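Local coordinates for CurD (Moorea producens 3L, PDB 5KP7), which probably acts as a hydroxymethylglutaryl-CoA synthase-type acyltransferase of the thiolase-like superfamily, and binds 4'-phosphopantetheine, at residues 252-265 with 285-299. The protein carries 3 engineered substitutions. Residues are numbered along the deposited sequence; the frame is centred on the assembly and turned at random.
Sequences YRHYQNRVEGVDYR and HRNMMRRLKRAKPAE. With SO4 (sulfate ion), chain D.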
loop_
_atom_site.group_PDB
_atom_site.type_symbol
_atom_site.label_atom_id
_atom_site.label_comp_id
_atom_site.label_asym_id
_atom_site.label_seq_id
_atom_site.Cartn_x
_atom_site.Cartn_y
_atom_site.Cartn_z
ATOM N N TYR A 252 -3.651 -16.013 -5.559
ATOM C CA TYR A 252 -4.629 -16.757 -4.772
ATOM C C TYR A 252 -4.792 -18.189 -5.305
ATOM O O TYR A 252 -4.876 -19.121 -4.511
ATOM C CB TYR A 252 -5.986 -16.045 -4.679
ATOM C CG TYR A 252 -6.954 -16.836 -3.819
ATOM C CD1 TYR A 252 -6.796 -16.875 -2.431
ATOM C CD2 TYR A 252 -7.981 -17.597 -4.386
ATOM C CE1 TYR A 252 -7.615 -17.645 -1.634
ATOM C CE2 TYR A 252 -8.806 -18.356 -3.588
ATOM C CZ TYR A 252 -8.619 -18.372 -2.219
ATOM O OH TYR A 252 -9.482 -19.128 -1.438
ATOM N N ARG A 253 -4.800 -18.368 -6.626
ATOM C CA ARG A 253 -4.909 -19.724 -7.202
ATOM C C ARG A 253 -3.757 -20.593 -6.724
ATOM O O ARG A 253 -3.954 -21.751 -6.391
ATOM C CB ARG A 253 -4.942 -19.698 -8.729
ATOM C CG ARG A 253 -4.984 -21.112 -9.325
ATOM C CD ARG A 253 -5.329 -21.183 -10.806
ATOM N NE ARG A 253 -6.606 -20.521 -11.089
ATOM C CZ ARG A 253 -6.761 -19.392 -11.795
ATOM N NH1 ARG A 253 -5.734 -18.757 -12.345
ATOM N NH2 ARG A 253 -7.983 -18.904 -11.970
ATOM N N HIS A 254 -2.549 -20.023 -6.688
ATOM C CA HIS A 254 -1.366 -20.752 -6.229
ATOM C C HIS A 254 -1.523 -21.162 -4.757
ATOM O O HIS A 254 -1.238 -22.308 -4.375
ATOM C CB HIS A 254 -0.111 -19.899 -6.474
ATOM C CG HIS A 254 1.178 -20.631 -6.305
ATOM N ND1 HIS A 254 2.320 -20.029 -5.823
ATOM C CD2 HIS A 254 1.512 -21.919 -6.542
ATOM C CE1 HIS A 254 3.306 -20.897 -5.797
ATOM N NE2 HIS A 254 2.839 -22.062 -6.227
ATOM N N TYR A 255 -2.037 -20.246 -3.939
ATOM C CA TYR A 255 -2.316 -20.560 -2.540
ATOM C C TYR A 255 -3.365 -21.693 -2.444
ATOM O O TYR A 255 -3.187 -22.654 -1.681
ATOM C CB TYR A 255 -2.774 -19.291 -1.837
ATOM C CG TYR A 255 -3.203 -19.412 -0.397
ATOM C CD1 TYR A 255 -4.444 -19.946 -0.071
ATOM C CD2 TYR A 255 -2.407 -18.900 0.643
ATOM C CE1 TYR A 255 -4.870 -20.023 1.248
ATOM C CE2 TYR A 255 -2.826 -18.960 1.959
ATOM C CZ TYR A 255 -4.066 -19.518 2.263
ATOM O OH TYR A 255 -4.507 -19.588 3.573
ATOM N N GLN A 256 -4.427 -21.571 -3.225
ATOM C CA GLN A 256 -5.511 -22.571 -3.242
ATOM C C GLN A 256 -4.987 -23.955 -3.623
ATOM O O GLN A 256 -5.389 -24.975 -3.019
ATOM C CB GLN A 256 -6.627 -22.094 -4.179
ATOM C CG GLN A 256 -7.848 -22.979 -4.242
ATOM C CD GLN A 256 -8.770 -22.583 -5.378
ATOM O OE1 GLN A 256 -9.557 -21.643 -5.271
ATOM N NE2 GLN A 256 -8.641 -23.291 -6.500
ATOM N N ASN A 257 -4.076 -23.994 -4.594
ATOM C CA ASN A 257 -3.409 -25.237 -4.981
ATOM C C ASN A 257 -2.616 -25.874 -3.843
ATOM O O ASN A 257 -2.560 -27.097 -3.749
ATOM C CB ASN A 257 -2.510 -25.038 -6.221
ATOM C CG ASN A 257 -3.305 -24.759 -7.491
ATOM O OD1 ASN A 257 -4.515 -24.982 -7.567
ATOM N ND2 ASN A 257 -2.615 -24.272 -8.497
ATOM N N ARG A 258 -2.071 -25.056 -2.957
ATOM C CA ARG A 258 -1.294 -25.522 -1.820
ATOM C C ARG A 258 -2.066 -25.762 -0.538
ATOM O O ARG A 258 -1.572 -26.469 0.317
ATOM C CB ARG A 258 -0.184 -24.534 -1.527
ATOM C CG ARG A 258 0.836 -24.539 -2.635
ATOM C CD ARG A 258 1.843 -23.451 -2.488
ATOM N NE ARG A 258 3.090 -23.830 -3.147
ATOM C CZ ARG A 258 4.168 -23.053 -3.213
ATOM N NH1 ARG A 258 4.139 -21.824 -2.705
ATOM N NH2 ARG A 258 5.270 -23.509 -3.804
ATOM N N VAL A 259 -3.257 -25.194 -0.406
ATOM C CA VAL A 259 -4.042 -25.280 0.824
ATOM C C VAL A 259 -5.387 -25.950 0.477
ATOM O O VAL A 259 -6.371 -25.303 0.134
ATOM C CB VAL A 259 -4.230 -23.885 1.468
ATOM C CG1 VAL A 259 -4.889 -23.999 2.836
ATOM C CG2 VAL A 259 -2.904 -23.176 1.615
ATOM N N GLU A 260 -5.435 -27.268 0.576
ATOM C CA GLU A 260 -6.573 -28.014 0.041
ATOM C C GLU A 260 -7.883 -27.682 0.755
ATOM O O GLU A 260 -7.954 -27.691 1.974
ATOM C CB GLU A 260 -6.302 -29.523 0.080
ATOM C CG GLU A 260 -7.404 -30.357 -0.570
ATOM C CD GLU A 260 -7.148 -31.846 -0.477
ATOM O OE1 GLU A 260 -8.137 -32.601 -0.332
ATOM O OE2 GLU A 260 -5.965 -32.260 -0.551
ATOM N N GLY A 261 -8.912 -27.358 -0.019
ATOM C CA GLY A 261 -10.246 -27.103 0.525
ATOM C C GLY A 261 -10.485 -25.668 0.975
ATOM O O GLY A 261 -11.560 -25.352 1.485
ATOM N N VAL A 262 -9.519 -24.782 0.789
ATOM C CA VAL A 262 -9.719 -23.389 1.178
ATOM C C VAL A 262 -10.826 -22.747 0.332
ATOM O O VAL A 262 -10.985 -23.083 -0.845
ATOM C CB VAL A 262 -8.409 -22.587 1.124
ATOM C CG1 VAL A 262 -7.989 -22.285 -0.316
ATOM C CG2 VAL A 262 -8.542 -21.310 1.932
ATOM N N ASP A 263 -11.612 -21.879 0.959
ATOM C CA ASP A 263 -12.720 -21.177 0.310
ATOM C C ASP A 263 -12.557 -19.685 0.511
ATOM O O ASP A 263 -12.322 -19.260 1.628
ATOM C CB ASP A 263 -14.062 -21.638 0.893
ATOM C CG ASP A 263 -15.238 -21.041 0.156
ATOM O OD1 ASP A 263 -15.736 -21.715 -0.785
ATOM O OD2 ASP A 263 -15.658 -19.921 0.495
ATOM N N TYR A 264 -12.682 -18.903 -0.559
ATOM C CA TYR A 264 -12.396 -17.476 -0.492
ATOM C C TYR A 264 -13.348 -16.719 0.443
ATOM O O TYR A 264 -12.949 -15.729 1.020
ATOM C CB TYR A 264 -12.432 -16.858 -1.878
ATOM C CG TYR A 264 -11.946 -15.444 -1.960
ATOM C CD1 TYR A 264 -10.576 -15.135 -1.853
ATOM C CD2 TYR A 264 -12.825 -14.411 -2.201
ATOM C CE1 TYR A 264 -10.124 -13.831 -1.929
ATOM C CE2 TYR A 264 -12.381 -13.103 -2.296
ATOM C CZ TYR A 264 -11.025 -12.832 -2.176
ATOM O OH TYR A 264 -10.559 -11.552 -2.275
ATOM N N ARG A 265 -14.586 -17.188 0.584
ATOM C CA ARG A 265 -15.497 -16.607 1.575
ATOM C C ARG A 265 -15.331 -17.250 2.935
ATOM O O ARG A 265 -15.161 -16.561 3.927
ATOM C CB ARG A 265 -16.959 -16.712 1.148
ATOM C CG ARG A 265 -17.894 -16.070 2.171
ATOM C CD ARG A 265 -19.270 -15.723 1.629
ATOM N NE ARG A 265 -19.774 -16.735 0.720
ATOM C CZ ARG A 265 -20.579 -16.512 -0.333
ATOM N NH1 ARG A 265 -21.016 -15.281 -0.658
ATOM N NH2 ARG A 265 -20.957 -17.545 -1.081
ATOM N N HIS A 285 -11.952 -7.116 -4.915
ATOM C CA HIS A 285 -12.735 -8.027 -4.099
ATOM C C HIS A 285 -13.986 -8.468 -4.882
ATOM O O HIS A 285 -14.333 -9.647 -4.859
ATOM C CB HIS A 285 -13.122 -7.346 -2.775
ATOM C CG HIS A 285 -14.164 -8.076 -1.992
ATOM N ND1 HIS A 285 -15.491 -7.719 -2.039
ATOM C CD2 HIS A 285 -14.088 -9.133 -1.154
ATOM C CE1 HIS A 285 -16.194 -8.529 -1.271
ATOM N NE2 HIS A 285 -15.366 -9.392 -0.720
ATOM N N ARG A 286 -14.627 -7.529 -5.565
ATOM C CA ARG A 286 -15.819 -7.836 -6.362
ATOM C C ARG A 286 -15.465 -8.835 -7.470
ATOM O O ARG A 286 -16.162 -9.840 -7.663
ATOM C CB ARG A 286 -16.395 -6.559 -6.957
ATOM C CG ARG A 286 -17.584 -6.748 -7.914
ATOM C CD ARG A 286 -17.649 -5.566 -8.879
ATOM N NE ARG A 286 -17.858 -4.362 -8.148
ATOM C CZ ARG A 286 -17.242 -3.187 -8.274
ATOM N NH1 ARG A 286 -16.361 -2.888 -9.222
ATOM N NH2 ARG A 286 -17.608 -2.244 -7.419
ATOM N N ASN A 287 -14.347 -8.593 -8.156
ATOM C CA ASN A 287 -13.914 -9.497 -9.226
ATOM C C ASN A 287 -13.643 -10.910 -8.694
ATOM O O ASN A 287 -14.071 -11.916 -9.279
ATOM C CB ASN A 287 -12.678 -8.917 -9.917
ATOM C CG ASN A 287 -12.252 -9.714 -11.134
ATOM O OD1 ASN A 287 -11.087 -10.110 -11.247
ATOM N ND2 ASN A 287 -13.165 -9.909 -12.060
ATOM N N MET A 288 -12.946 -10.990 -7.566
ATOM C CA MET A 288 -12.692 -12.279 -6.943
ATOM C C MET A 288 -13.969 -13.021 -6.521
ATOM O O MET A 288 -14.109 -14.225 -6.775
ATOM C CB MET A 288 -11.784 -12.127 -5.725
ATOM C CG MET A 288 -10.376 -11.613 -6.054
ATOM S SD MET A 288 -9.317 -12.859 -6.810
ATOM C CE MET A 288 -8.892 -13.802 -5.355
ATOM N N MET A 289 -14.882 -12.304 -5.861
ATOM C CA MET A 289 -16.161 -12.897 -5.419
ATOM C C MET A 289 -17.024 -13.361 -6.610
ATOM O O MET A 289 -17.612 -14.450 -6.555
ATOM C CB MET A 289 -16.943 -11.933 -4.528
ATOM C CG MET A 289 -16.334 -11.712 -3.138
ATOM S SD MET A 289 -16.380 -13.169 -2.077
ATOM C CE MET A 289 -18.115 -13.264 -1.662
ATOM N N ARG A 290 -17.090 -12.552 -7.666
ATOM C CA ARG A 290 -17.855 -12.912 -8.892
ATOM C C ARG A 290 -17.295 -14.218 -9.489
ATOM O O ARG A 290 -18.057 -15.131 -9.800
ATOM C CB ARG A 290 -17.794 -11.743 -9.897
ATOM C CG ARG A 290 -18.760 -11.691 -11.082
ATOM C CD ARG A 290 -18.829 -10.259 -11.686
ATOM N NE ARG A 290 -17.487 -9.666 -11.867
ATOM C CZ ARG A 290 -17.163 -8.356 -11.812
ATOM N NH1 ARG A 290 -18.082 -7.401 -11.626
ATOM N NH2 ARG A 290 -15.886 -7.993 -11.965
ATOM N N ARG A 291 -15.978 -14.324 -9.615
ATOM C CA ARG A 291 -15.364 -15.484 -10.280
ATOM C C ARG A 291 -15.341 -16.737 -9.387
ATOM O O ARG A 291 -15.715 -17.833 -9.833
ATOM C CB ARG A 291 -13.966 -15.135 -10.769
ATOM C CG ARG A 291 -13.346 -16.173 -11.717
ATOM C CD ARG A 291 -11.931 -15.781 -12.118
ATOM N NE ARG A 291 -11.215 -15.311 -10.941
ATOM C CZ ARG A 291 -10.592 -16.073 -10.029
ATOM N NH1 ARG A 291 -10.513 -17.408 -10.151
ATOM N NH2 ARG A 291 -10.022 -15.475 -8.979
ATOM N N LEU A 292 -14.968 -16.584 -8.120
ATOM C CA LEU A 292 -14.772 -17.748 -7.248
ATOM C C LEU A 292 -16.067 -18.257 -6.618
ATOM O O LEU A 292 -16.221 -19.450 -6.400
ATOM C CB LEU A 292 -13.760 -17.433 -6.151
ATOM C CG LEU A 292 -12.339 -17.197 -6.665
ATOM C CD1 LEU A 292 -11.488 -16.548 -5.584
ATOM C CD2 LEU A 292 -11.710 -18.496 -7.156
ATOM N N LYS A 293 -16.983 -17.352 -6.312
ATOM C CA LYS A 293 -18.192 -17.706 -5.575
ATOM C C LYS A 293 -19.490 -17.492 -6.373
ATOM O O LYS A 293 -20.558 -17.879 -5.893
ATOM C CB LYS A 293 -18.218 -16.905 -4.268
ATOM C CG LYS A 293 -17.055 -17.173 -3.315
ATOM C CD LYS A 293 -16.896 -18.613 -2.848
ATOM C CE LYS A 293 -18.132 -19.112 -2.092
ATOM N NZ LYS A 293 -17.987 -20.524 -1.646
ATOM N N ARG A 294 -19.405 -16.913 -7.575
ATOM C CA ARG A 294 -20.590 -16.547 -8.382
ATOM C C ARG A 294 -21.606 -15.721 -7.604
ATOM O O ARG A 294 -22.837 -15.881 -7.764
ATOM C CB ARG A 294 -21.253 -17.802 -8.946
ATOM C CG ARG A 294 -20.288 -18.670 -9.723
ATOM C CD ARG A 294 -20.824 -20.079 -9.855
ATOM N NE ARG A 294 -20.317 -20.680 -11.085
ATOM C CZ ARG A 294 -20.817 -20.472 -12.308
ATOM N NH1 ARG A 294 -21.873 -19.667 -12.510
ATOM N NH2 ARG A 294 -20.253 -21.081 -13.350
ATOM N N ALA A 295 -21.093 -14.829 -6.756
ATOM C CA ALA A 295 -21.937 -14.076 -5.838
ATOM C C ALA A 295 -22.656 -12.965 -6.583
ATOM O O ALA A 295 -22.135 -12.435 -7.569
ATOM C CB ALA A 295 -21.096 -13.495 -4.714
ATOM N N LYS A 296 -23.846 -12.618 -6.094
ATOM C CA LYS A 296 -24.668 -11.551 -6.675
ATOM C C LYS A 296 -24.200 -10.191 -6.130
ATOM O O LYS A 296 -23.535 -10.158 -5.101
ATOM C CB LYS A 296 -26.124 -11.776 -6.320
ATOM C CG LYS A 296 -26.715 -13.043 -6.928
ATOM C CD LYS A 296 -28.075 -13.392 -6.331
ATOM C CE LYS A 296 -29.102 -12.272 -6.500
ATOM N NZ LYS A 296 -30.474 -12.716 -6.119
ATOM N N PRO A 297 -24.539 -9.074 -6.821
ATOM C CA PRO A 297 -23.973 -7.761 -6.428
ATOM C C PRO A 297 -24.270 -7.346 -4.971
ATOM O O PRO A 297 -23.353 -6.900 -4.283
ATOM C CB PRO A 297 -24.631 -6.778 -7.416
ATOM C CG PRO A 297 -24.949 -7.625 -8.618
ATOM C CD PRO A 297 -25.352 -8.963 -8.054
ATOM N N ALA A 298 -25.504 -7.517 -4.489
ATOM C CA ALA A 298 -25.812 -7.131 -3.086
ATOM C C ALA A 298 -25.003 -7.949 -2.054
ATOM O O ALA A 298 -24.442 -7.398 -1.112
ATOM C CB ALA A 298 -27.301 -7.203 -2.804
ATOM N N GLU A 299 -24.919 -9.249 -2.284
ATOM C CA GLU A 299 -24.157 -10.189 -1.474
ATOM C C GLU A 299 -22.664 -9.776 -1.438
ATOM O O GLU A 299 -22.030 -9.760 -0.371
ATOM C CB GLU A 299 -24.303 -11.534 -2.146
ATOM C CG GLU A 299 -23.821 -12.789 -1.460
ATOM C CD GLU A 299 -24.101 -14.040 -2.345
ATOM O OE1 GLU A 299 -24.939 -13.999 -3.313
ATOM O OE2 GLU A 299 -23.439 -15.082 -2.104
HETATM S S SO4 D . -6.588 -22.296 6.217
HETATM O O1 SO4 D . -6.329 -21.277 5.175
HETATM O O2 SO4 D . -5.413 -22.406 7.118
HETATM O O3 SO4 D . -6.841 -23.608 5.583
HETATM O O4 SO4 D . -7.787 -21.900 6.988
#
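An Asx turn in the loop after helix 237-258 is tied to the C-terminal end of helix 278-293 by a salt bridge: D263 OD1 takes K293 NZ on its syn lone pair at 2.7 Å, reached because the lysine chain folds back at chi2 and chi3 (-59° and -60°). In the turn itself, D263 OD2 accepts the backbone N-H of R265 at 2.9 Å. Replacing D263 by alanine removes the carboxylate and is likely to leave K293 without this counter-charge, beside R265, and the turn without its side-chain acceptor. R265 NH1 forms a hydrogen-bonded salt bridge with E299 OE2 at 2.8 Å, on the anti side of the carboxylate and 22° out of the guanidinium plane, while K293 CB lies over one guanidinium face. Y264 makes two Met-aromatic contacts: M289 SD at the ring edge, 3.8 Å from Y264 CD2, and M288 SD obliquely, 5.4 Å from the Y264 centroid, with M288 CB 3.6 Å from Y264 CE2. L292 CD1 makes an off-centre CH-pi contact, 4.3 Å from the Y264 centroid, and also touches Y252 CE2. The axes of 252-258 and 285-293 come no closer than 13.8 Å, consistent with Y264 filling the space between. Strand 270-273 adds L271 and F273 beside Y264, F358 meets Y252 edge-to-face, and helix 297-307 packs on M289 through I300.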